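Local coordinates for protein aldehyde dehydrogenase (Staphylococcus aureus, PDB 6K10) that oxidises the carotenoid aldehyde 4,4'-diaponeurosporen-4-al to 4,4'-diaponeurosporenoic acid, with NAD+ as the likely acceptor, during staphyloxanthin synthesis, at residues Ile118-Tyr123 with Phe192-Glu197; Asp255-His260 with Pro347-Leu352; Phe188-Phe193 with Leu211-Leu216. The protein carries 1 engineered substitution. One frame throughout, in Å; residues are numbered along the deposited sequence.

Contact 1: Ile118-Tyr123 with Phe192-Glu197; sequences IAPFNY and FFTGSE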
loop_
_atom_site.group_PDB
_atom_site.type_symbol
_atom_site.label_atom_id
_atom_site.label_comp_id
_atom_site.label_asym_id
_atom_site.label_seq_id
_atom_site.Cartn_x
_atom_site.Cartn_y
_atom_site.Cartn_z
ATOM N N ILE A 118 6.878 -7.591 -13.358
ATOM C CA ILE A 118 8.277 -7.856 -13.678
ATOM C C ILE A 118 8.753 -9.001 -12.797
ATOM O O ILE A 118 8.603 -8.952 -11.572
ATOM C CB ILE A 118 9.154 -6.608 -13.466
ATOM C CG1 ILE A 118 8.661 -5.444 -14.323
ATOM C CG2 ILE A 118 10.615 -6.919 -13.766
ATOM C CD1 ILE A 118 9.224 -4.099 -13.894
ATOM N N ALA A 119 9.339 -10.025 -13.417
ATOM C CA ALA A 119 9.763 -11.191 -12.662
ATOM C C ALA A 119 11.238 -11.492 -12.883
ATOM O O ALA A 119 11.736 -11.345 -14.001
ATOM C CB ALA A 119 8.938 -12.420 -13.041
ATOM N N PRO A 120 11.955 -11.935 -11.843
ATOM C CA PRO A 120 13.385 -12.221 -11.990
ATOM C C PRO A 120 13.651 -13.661 -12.399
ATOM O O PRO A 120 12.722 -14.385 -12.770
ATOM C CB PRO A 120 13.932 -11.923 -10.592
ATOM C CG PRO A 120 12.813 -12.356 -9.695
ATOM C CD PRO A 120 11.518 -12.087 -10.444
ATOM N N PHE A 121 14.910 -14.095 -12.320
ATOM C CA PHE A 121 15.332 -15.378 -12.867
ATOM C C PHE A 121 15.169 -16.556 -11.912
ATOM O O PHE A 121 15.160 -17.700 -12.381
ATOM C CB PHE A 121 16.806 -15.306 -13.303
ATOM C CG PHE A 121 17.785 -15.286 -12.145
ATOM C CD1 PHE A 121 18.180 -16.461 -11.523
ATOM C CD2 PHE A 121 18.333 -14.097 -11.704
ATOM C CE1 PHE A 121 19.068 -16.448 -10.468
ATOM C CE2 PHE A 121 19.236 -14.081 -10.655
ATOM C CZ PHE A 121 19.606 -15.260 -10.039
ATOM N N ASN A 122 15.084 -16.325 -10.597
ATOM C CA ASN A 122 15.325 -17.414 -9.655
ATOM C C ASN A 122 14.123 -18.337 -9.484
ATOM O O ASN A 122 14.296 -19.557 -9.389
ATOM C CB ASN A 122 15.784 -16.851 -8.304
ATOM C CG ASN A 122 14.782 -15.901 -7.679
ATOM O OD1 ASN A 122 14.182 -15.072 -8.356
ATOM N ND2 ASN A 122 14.614 -16.009 -6.364
ATOM N N TYR A 123 12.911 -17.793 -9.429
ATOM C CA TYR A 123 11.686 -18.578 -9.556
ATOM C C TYR A 123 10.913 -17.975 -10.721
ATOM O O TYR A 123 9.878 -17.319 -10.535
ATOM C CB TYR A 123 10.874 -18.594 -8.265
ATOM C CG TYR A 123 11.600 -19.290 -7.135
ATOM C CD1 TYR A 123 12.560 -18.620 -6.389
ATOM C CD2 TYR A 123 11.344 -20.621 -6.831
ATOM C CE1 TYR A 123 13.235 -19.249 -5.364
ATOM C CE2 TYR A 123 12.014 -21.259 -5.804
ATOM C CZ TYR A 123 12.959 -20.569 -5.075
ATOM O OH TYR A 123 13.632 -21.198 -4.053
ATOM N N PHE A 192 4.138 -4.158 -10.442
ATOM C CA PHE A 192 4.537 -5.195 -9.496
ATOM C C PHE A 192 5.917 -5.689 -9.900
ATOM O O PHE A 192 6.096 -6.157 -11.027
ATOM C CB PHE A 192 3.518 -6.347 -9.477
ATOM C CG PHE A 192 3.767 -7.368 -8.393
ATOM C CD1 PHE A 192 4.829 -8.260 -8.480
ATOM C CD2 PHE A 192 2.940 -7.433 -7.287
ATOM C CE1 PHE A 192 5.058 -9.189 -7.486
ATOM C CE2 PHE A 192 3.167 -8.366 -6.289
ATOM C CZ PHE A 192 4.227 -9.244 -6.391
ATOM N N PHE A 193 6.883 -5.589 -8.985
ATOM C CA PHE A 193 8.275 -5.899 -9.280
ATOM C C PHE A 193 8.871 -6.804 -8.212
ATOM O O PHE A 193 8.754 -6.520 -7.017
ATOM C CB PHE A 193 9.109 -4.618 -9.401
ATOM C CG PHE A 193 10.591 -4.870 -9.402
ATOM C CD1 PHE A 193 11.252 -5.167 -10.577
ATOM C CD2 PHE A 193 11.325 -4.811 -8.225
ATOM C CE1 PHE A 193 12.605 -5.409 -10.584
ATOM C CE2 PHE A 193 12.678 -5.056 -8.227
ATOM C CZ PHE A 193 13.324 -5.348 -9.408
ATOM N N THR A 194 9.522 -7.882 -8.650
ATOM C CA THR A 194 10.372 -8.712 -7.806
ATOM C C THR A 194 11.754 -8.752 -8.434
ATOM O O THR A 194 11.885 -9.055 -9.623
ATOM C CB THR A 194 9.821 -10.140 -7.666
ATOM O OG1 THR A 194 8.495 -10.096 -7.128
ATOM C CG2 THR A 194 10.700 -10.977 -6.739
ATOM N N GLY A 195 12.772 -8.434 -7.644
ATOM C CA GLY A 195 14.135 -8.482 -8.151
ATOM C C GLY A 195 15.115 -7.791 -7.228
ATOM O O GLY A 195 14.899 -7.713 -6.012
ATOM N N SER A 196 16.199 -7.287 -7.826
ATOM C CA SER A 196 17.301 -6.716 -7.067
ATOM C C SER A 196 16.966 -5.310 -6.588
ATOM O O SER A 196 16.115 -4.617 -7.156
ATOM C CB SER A 196 18.573 -6.690 -7.912
ATOM O OG SER A 196 18.513 -5.706 -8.938
ATOM N N GLU A 197 17.663 -4.892 -5.526
ATOM C CA GLU A 197 17.523 -3.524 -5.049
ATOM C C GLU A 197 17.870 -2.517 -6.141
ATOM O O GLU A 197 17.182 -1.500 -6.291
ATOM C CB GLU A 197 18.390 -3.313 -3.812
HETATM O O HOH W 1 7.278 -10.617 -9.741
#
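I118 sits between two residues of the neighbouring parallel strand: its N-H goes to F192 O (I118 N to F192 O 2.8 Å, 166° at the hydrogen), and its carbonyl receives T194 N (I118 O to T194 N 3.2 Å). The second bond comes in tilted from the carbonyl plane, and the same oxygen has a further donor, a water that lies 2.8 Å from I118 O and also accepts from T194 OG1. Threonine suits this spot because its two branches do different jobs. With chi1 at -58° the hydroxyl lies beside the backbone N, where it meets the water, while CG2 packs on P120, 3.9 Å from P120 CG. The proline ring comes down over T194 O (P120 CD to T194 O 3.2 Å), and here the two strands cease to pair. On the other face of the sheet, the beta-branched I118 sets CG2 at the edge of the F193 ring, 3.7 Å from F193 CD1. G195, without a side chain, lets the F193 ring come close to its CA. S196 then N-caps helix 197-209 through V199 N. The T194 side chain lies about 4 Å from that of E217, a predicted active-site residue. I118 and F193 rest on V203 of helix 197-209, whereas A119, P120 and F192 lean on helix 126-138, so the pair of strand ends is packed between two helices.

Contact 2: Asp255-His260 with Pro347-Leu352; sequences DYILVH and PILPIL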
loop_
_atom_site.group_PDB
_atom_site.type_symbol
_atom_site.label_atom_id
_atom_site.label_comp_id
_atom_site.label_asym_id
_atom_site.label_seq_id
_atom_site.Cartn_x
_atom_site.Cartn_y
_atom_site.Cartn_z
ATOM N N ASP A 255 20.853 -16.126 4.411
ATOM C CA ASP A 255 22.063 -15.560 3.833
ATOM C C ASP A 255 23.282 -15.875 4.692
ATOM O O ASP A 255 24.280 -16.395 4.187
ATOM C CB ASP A 255 21.915 -14.048 3.640
ATOM C CG ASP A 255 23.092 -13.443 2.898
ATOM O OD1 ASP A 255 24.127 -13.157 3.539
ATOM O OD2 ASP A 255 22.986 -13.277 1.661
ATOM N N TYR A 256 23.211 -15.586 5.989
ATOM C CA TYR A 256 24.311 -15.845 6.907
ATOM C C TYR A 256 23.757 -16.286 8.251
ATOM O O TYR A 256 22.573 -16.116 8.542
ATOM C CB TYR A 256 25.218 -14.609 7.062
ATOM C CG TYR A 256 24.522 -13.407 7.669
ATOM C CD1 TYR A 256 23.863 -12.485 6.866
ATOM C CD2 TYR A 256 24.538 -13.185 9.042
ATOM C CE1 TYR A 256 23.230 -11.385 7.407
ATOM C CE2 TYR A 256 23.905 -12.084 9.597
ATOM C CZ TYR A 256 23.252 -11.186 8.774
ATOM O OH TYR A 256 22.622 -10.088 9.315
ATOM N N ILE A 257 24.638 -16.846 9.077
ATOM C CA ILE A 257 24.271 -17.382 10.381
ATOM C C ILE A 257 24.998 -16.596 11.466
ATOM O O ILE A 257 26.206 -16.355 11.365
ATOM C CB ILE A 257 24.592 -18.886 10.485
ATOM C CG1 ILE A 257 23.849 -19.666 9.396
ATOM C CG2 ILE A 257 24.259 -19.421 11.885
ATOM C CD1 ILE A 257 23.860 -21.186 9.568
ATOM N N LEU A 258 24.252 -16.177 12.485
ATOM C CA LEU A 258 24.793 -15.683 13.746
ATOM C C LEU A 258 24.499 -16.764 14.774
ATOM O O LEU A 258 23.339 -16.954 15.158
ATOM C CB LEU A 258 24.154 -14.354 14.143
ATOM C CG LEU A 258 24.553 -13.111 13.352
ATOM C CD1 LEU A 258 23.539 -12.012 13.597
ATOM C CD2 LEU A 258 25.955 -12.637 13.721
ATOM N N VAL A 259 25.533 -17.498 15.187
ATOM C CA VAL A 259 25.378 -18.609 16.118
ATOM C C VAL A 259 26.110 -18.274 17.410
ATOM O O VAL A 259 27.189 -17.674 17.384
ATOM C CB VAL A 259 25.891 -19.941 15.518
ATOM C CG1 VAL A 259 27.389 -19.888 15.215
ATOM C CG2 VAL A 259 25.566 -21.116 16.437
ATOM N N HIS A 260 25.511 -18.641 18.540
ATOM C CA HIS A 260 26.179 -18.430 19.814
ATOM C C HIS A 260 27.469 -19.239 19.865
ATOM O O HIS A 260 27.524 -20.385 19.410
ATOM C CB HIS A 260 25.265 -18.813 20.978
ATOM C CG HIS A 260 25.805 -18.406 22.314
ATOM N ND1 HIS A 260 26.660 -19.202 23.046
ATOM C CD2 HIS A 260 25.632 -17.275 23.039
ATOM C CE1 HIS A 260 26.979 -18.585 24.171
ATOM N NE2 HIS A 260 26.369 -17.413 24.190
ATOM N N PRO A 347 24.812 -20.848 -2.933
ATOM C CA PRO A 347 24.984 -21.899 -1.922
ATOM C C PRO A 347 26.242 -21.733 -1.070
ATOM O O PRO A 347 26.975 -22.697 -0.817
ATOM C CB PRO A 347 25.041 -23.168 -2.766
ATOM C CG PRO A 347 25.726 -22.716 -4.022
ATOM C CD PRO A 347 25.319 -21.275 -4.251
ATOM N N ILE A 348 26.504 -20.509 -0.628
ATOM C CA ILE A 348 27.577 -20.213 0.311
ATOM C C ILE A 348 26.935 -19.718 1.597
ATOM O O ILE A 348 26.144 -18.768 1.574
ATOM C CB ILE A 348 28.556 -19.168 -0.252
ATOM C CG1 ILE A 348 29.083 -19.608 -1.619
ATOM C CG2 ILE A 348 29.705 -18.955 0.716
ATOM C CD1 ILE A 348 29.993 -18.591 -2.276
ATOM N N LEU A 349 27.269 -20.359 2.714
ATOM C CA LEU A 349 26.651 -20.049 4.004
ATOM C C LEU A 349 27.712 -19.645 5.017
ATOM O O LEU A 349 28.355 -20.516 5.631
ATOM C CB LEU A 349 25.848 -21.245 4.513
ATOM C CG LEU A 349 25.003 -21.003 5.764
ATOM C CD1 LEU A 349 23.975 -19.906 5.515
ATOM C CD2 LEU A 349 24.325 -22.293 6.184
ATOM N N PRO A 350 27.937 -18.349 5.223
ATOM C CA PRO A 350 28.913 -17.915 6.229
ATOM C C PRO A 350 28.338 -18.019 7.632
ATOM O O PRO A 350 27.149 -17.784 7.860
ATOM C CB PRO A 350 29.184 -16.452 5.854
ATOM C CG PRO A 350 27.974 -16.021 5.099
ATOM C CD PRO A 350 27.424 -17.232 4.413
ATOM N N ILE A 351 29.205 -18.363 8.579
ATOM C CA ILE A 351 28.818 -18.577 9.969
ATOM C C ILE A 351 29.630 -17.625 10.840
ATOM O O ILE A 351 30.863 -17.713 10.882
ATOM C CB ILE A 351 29.030 -20.038 10.392
ATOM C CG1 ILE A 351 28.132 -20.961 9.563
ATOM C CG2 ILE A 351 28.763 -20.218 11.878
ATOM C CD1 ILE A 351 28.487 -22.423 9.673
ATOM N N LEU A 352 28.939 -16.715 11.521
ATOM C CA LEU A 352 29.547 -15.769 12.444
ATOM C C LEU A 352 29.089 -16.077 13.863
ATOM O O LEU A 352 27.963 -16.533 14.079
ATOM C CB LEU A 352 29.178 -14.320 12.096
ATOM C CG LEU A 352 29.591 -13.700 10.756
ATOM C CD1 LEU A 352 28.721 -14.188 9.602
ATOM C CD2 LEU A 352 29.553 -12.180 10.849
#
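I257 lays its outer arm against the forked end of L349: I257 CD1 comes to 3.6 Å from L349 CD2, and CG1 passes close to the other methyl. The L349 side chain leaves with CG anti to its backbone N (chi1 -173°), which swings the fork toward the neighbouring strand. One step on, the roles reverse, and I351 pushes its CG2 branch against V259, with V259 CG1 and I351 CG2 3.6 Å apart. Beta-branched residues fit here because they widen close to the backbone, where two strands are nearest. These four side chains form one face of the sheet; L267 of helix 264-279 packs on I257 and V259, and I268 on I351.

Strands 256-260 and 348-352 run parallel, their short axes 27° apart, as adjacent strands of an alpha/beta sheet of the aldehyde dehydrogenase fold; strand 223-226 flanks the first and strand 324-330 the second. I257 is bonded in both directions (I257 N to P350 O 2.9 Å; L352 N to I257 O 2.8 Å), and V259 N reaches L352 O at 2.8 Å.

The opposite face is shaped by Y256, L258, P350 and L352. The proline ring bulges into the angle beneath Y256, its CG 3.7 Å from Y256 CB, while L352 CD1 approaches the tyrosine ring obliquely. L258 leans across so that CD2 lies 4.0 Å from L352 CB, and F363 of helix 357-365 touches both leucines. Having no N-H, P350 cannot continue the ladder: its CD lies 3.3 Å from D255 O, a buried carbonyl left without a partner. The D255 carboxylate is better served, by a salt bridge to K221 and by I344 N.

Contact 3: Phe188-Phe193 with Leu211-Leu216; sequences FDYVFF and LVPVTL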
loop_
_atom_site.group_PDB
_atom_site.type_symbol
_atom_site.label_atom_id
_atom_site.label_comp_id
_atom_site.label_asym_id
_atom_site.label_seq_id
_atom_site.Cartn_x
_atom_site.Cartn_y
_atom_site.Cartn_z
ATOM N N PHE A 188 1.313 2.859 -16.613
ATOM C CA PHE A 188 0.571 1.729 -16.078
ATOM C C PHE A 188 -0.238 2.166 -14.860
ATOM O O PHE A 188 0.090 3.140 -14.180
ATOM C CB PHE A 188 1.521 0.597 -15.680
ATOM C CG PHE A 188 1.993 -0.247 -16.831
ATOM C CD1 PHE A 188 1.252 -1.336 -17.261
ATOM C CD2 PHE A 188 3.187 0.040 -17.472
ATOM C CE1 PHE A 188 1.689 -2.120 -18.313
ATOM C CE2 PHE A 188 3.628 -0.739 -18.525
ATOM C CZ PHE A 188 2.879 -1.820 -18.946
ATOM N N ASP A 189 -1.312 1.431 -14.586
ATOM C CA ASP A 189 -2.115 1.705 -13.402
ATOM C C ASP A 189 -1.566 1.034 -12.149
ATOM O O ASP A 189 -1.974 1.398 -11.041
ATOM C CB ASP A 189 -3.566 1.276 -13.640
ATOM C CG ASP A 189 -4.186 1.973 -14.841
ATOM O OD1 ASP A 189 -4.381 3.205 -14.775
ATOM O OD2 ASP A 189 -4.471 1.294 -15.850
ATOM N N TYR A 190 -0.652 0.077 -12.300
ATOM C CA TYR A 190 0.038 -0.537 -11.175
ATOM C C TYR A 190 1.285 -1.230 -11.701
ATOM O O TYR A 190 1.296 -1.739 -12.826
ATOM C CB TYR A 190 -0.860 -1.536 -10.433
ATOM C CG TYR A 190 -0.450 -1.762 -9.000
ATOM C CD1 TYR A 190 0.537 -2.684 -8.677
ATOM C CD2 TYR A 190 -1.045 -1.049 -7.968
ATOM C CE1 TYR A 190 0.921 -2.889 -7.364
ATOM C CE2 TYR A 190 -0.670 -1.248 -6.654
ATOM C CZ TYR A 190 0.311 -2.167 -6.356
ATOM O OH TYR A 190 0.679 -2.358 -5.044
ATOM N N VAL A 191 2.338 -1.244 -10.886
ATOM C CA VAL A 191 3.581 -1.927 -11.225
ATOM C C VAL A 191 3.934 -2.888 -10.099
ATOM O O VAL A 191 4.016 -2.481 -8.936
ATOM C CB VAL A 191 4.734 -0.933 -11.468
ATOM C CG1 VAL A 191 6.040 -1.683 -11.649
ATOM C CG2 VAL A 191 4.441 -0.074 -12.688
ATOM N N PHE A 192 4.138 -4.158 -10.442
ATOM C CA PHE A 192 4.537 -5.195 -9.496
ATOM C C PHE A 192 5.917 -5.689 -9.900
ATOM O O PHE A 192 6.096 -6.157 -11.027
ATOM C CB PHE A 192 3.518 -6.347 -9.477
ATOM C CG PHE A 192 3.767 -7.368 -8.393
ATOM C CD1 PHE A 192 4.829 -8.260 -8.480
ATOM C CD2 PHE A 192 2.940 -7.433 -7.287
ATOM C CE1 PHE A 192 5.058 -9.189 -7.486
ATOM C CE2 PHE A 192 3.167 -8.366 -6.289
ATOM C CZ PHE A 192 4.227 -9.244 -6.391
ATOM N N PHE A 193 6.883 -5.589 -8.985
ATOM C CA PHE A 193 8.275 -5.899 -9.280
ATOM C C PHE A 193 8.871 -6.804 -8.212
ATOM O O PHE A 193 8.754 -6.520 -7.017
ATOM C CB PHE A 193 9.109 -4.618 -9.401
ATOM C CG PHE A 193 10.591 -4.870 -9.402
ATOM C CD1 PHE A 193 11.252 -5.167 -10.577
ATOM C CD2 PHE A 193 11.325 -4.811 -8.225
ATOM C CE1 PHE A 193 12.605 -5.409 -10.584
ATOM C CE2 PHE A 193 12.678 -5.056 -8.227
ATOM C CZ PHE A 193 13.324 -5.348 -9.408
ATOM N N LEU A 211 3.129 9.012 -11.046
ATOM C CA LEU A 211 2.217 8.794 -9.919
ATOM C C LEU A 211 1.645 7.374 -9.929
ATOM O O LEU A 211 0.472 7.159 -9.625
ATOM C CB LEU A 211 1.089 9.829 -9.905
ATOM C CG LEU A 211 1.480 11.286 -9.645
ATOM C CD1 LEU A 211 0.262 12.199 -9.740
ATOM C CD2 LEU A 211 2.154 11.423 -8.288
ATOM N N VAL A 212 2.484 6.411 -10.278
ATOM C CA VAL A 212 2.049 5.014 -10.429
ATOM C C VAL A 212 2.328 4.292 -9.097
ATOM O O VAL A 212 3.467 4.321 -8.627
ATOM C CB VAL A 212 2.775 4.323 -11.583
ATOM C CG1 VAL A 212 2.460 2.840 -11.585
ATOM C CG2 VAL A 212 2.373 4.951 -12.907
ATOM N N PRO A 213 1.321 3.652 -8.505
ATOM C CA PRO A 213 1.584 2.868 -7.288
ATOM C C PRO A 213 2.306 1.576 -7.623
ATOM O O PRO A 213 2.173 1.027 -8.720
ATOM C CB PRO A 213 0.178 2.594 -6.742
ATOM C CG PRO A 213 -0.678 2.558 -7.966
ATOM C CD PRO A 213 -0.090 3.589 -8.908
ATOM N N VAL A 214 3.094 1.088 -6.663
ATOM C CA VAL A 214 3.937 -0.075 -6.896
ATOM C C VAL A 214 3.882 -1.033 -5.717
ATOM O O VAL A 214 3.537 -0.670 -4.591
ATOM C CB VAL A 214 5.417 0.291 -7.144
ATOM C CG1 VAL A 214 5.553 1.349 -8.224
ATOM C CG2 VAL A 214 6.063 0.722 -5.843
ATOM N N THR A 215 4.244 -2.277 -6.008
ATOM C CA THR A 215 4.692 -3.239 -5.015
ATOM C C THR A 215 6.095 -3.676 -5.407
ATOM O O THR A 215 6.333 -4.046 -6.560
ATOM C CB THR A 215 3.751 -4.444 -4.931
ATOM O OG1 THR A 215 2.551 -4.064 -4.245
ATOM C CG2 THR A 215 4.415 -5.588 -4.180
ATOM N N LEU A 216 7.025 -3.606 -4.459
ATOM C CA LEU A 216 8.418 -3.964 -4.696
ATOM C C LEU A 216 8.815 -5.088 -3.752
ATOM O O LEU A 216 8.732 -4.935 -2.529
ATOM C CB LEU A 216 9.338 -2.756 -4.503
ATOM C CG LEU A 216 8.993 -1.458 -5.236
ATOM C CD1 LEU A 216 9.928 -0.347 -4.784
ATOM C CD2 LEU A 216 9.044 -1.628 -6.751
#
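The Y190 ring has P213 O over the centre of one face, 3.8 Å above its plane, and T215 OG1 in plane at its edge. That hydroxyl is hydrogen-bonded to the phenol (Y190 OH to T215 OG1 2.7 Å), and either oxygen may be the donor. The proline ring lies on the same side, displaced outward past the rim, with P213 CG 3.6 Å from Y190 CD2. Tyrosine suits the place because its ring packs on the proline and its hydroxyl meets the threonine. T215 divides its branches: chi1 near -75° keeps OG1 beside the backbone N and in reach of the phenol, while CG2 runs alongside F192, 3.7 Å from F192 CE2. T430 of helix 425-430 touches all three side chains on this face.

P213 O, though it sits over the ring, is spent on the strand ladder, taking V191 N in its carbonyl plane at 3.1 Å. The ladder continues through T215 N to V191 O and F193 N to T215 O, each 2.9 Å. On the other face V191, V214 and F193 pack against helix 197-209, while L216 meets M419 of strand 418-419. The V191 and V212 side chains cross at about a right angle, touching through V191 CG2 and V212 CG1. V212 O is hydrogen-bonded to Y204 OH of the second subunit, at the dimer interface.

L211, with positive phi, ends the preceding helix in a Schellman motif. Strand 190-194, helix 197-209 and strand 214-217 make up a beta-alpha-beta crossover, the building unit of Rossmann-like nucleotide-binding domains such as that of aldehyde dehydrogenases.

Contacts 1 and 3 use the two edges of strand 190-194, sharing F192 and F193; their centres are about 13 Å apart, and they place strands 104-118, 190-194 and 214-217 side by side in one sheet. Along the chain strand 104-118 comes first, and strand 190-194, where contact 1 ends, is also where contact 3 begins. Contact 2 comes later and belongs to a different sheet, its centre about 24 Å from that of contact 1 and about 34 Å from that of contact 3. The predicted active-site residues E217 and S251, the latter engineered, fall in sequence between contacts 3 and 2, in agreement with the family's catalytic site between nucleotide-binding and catalytic domains.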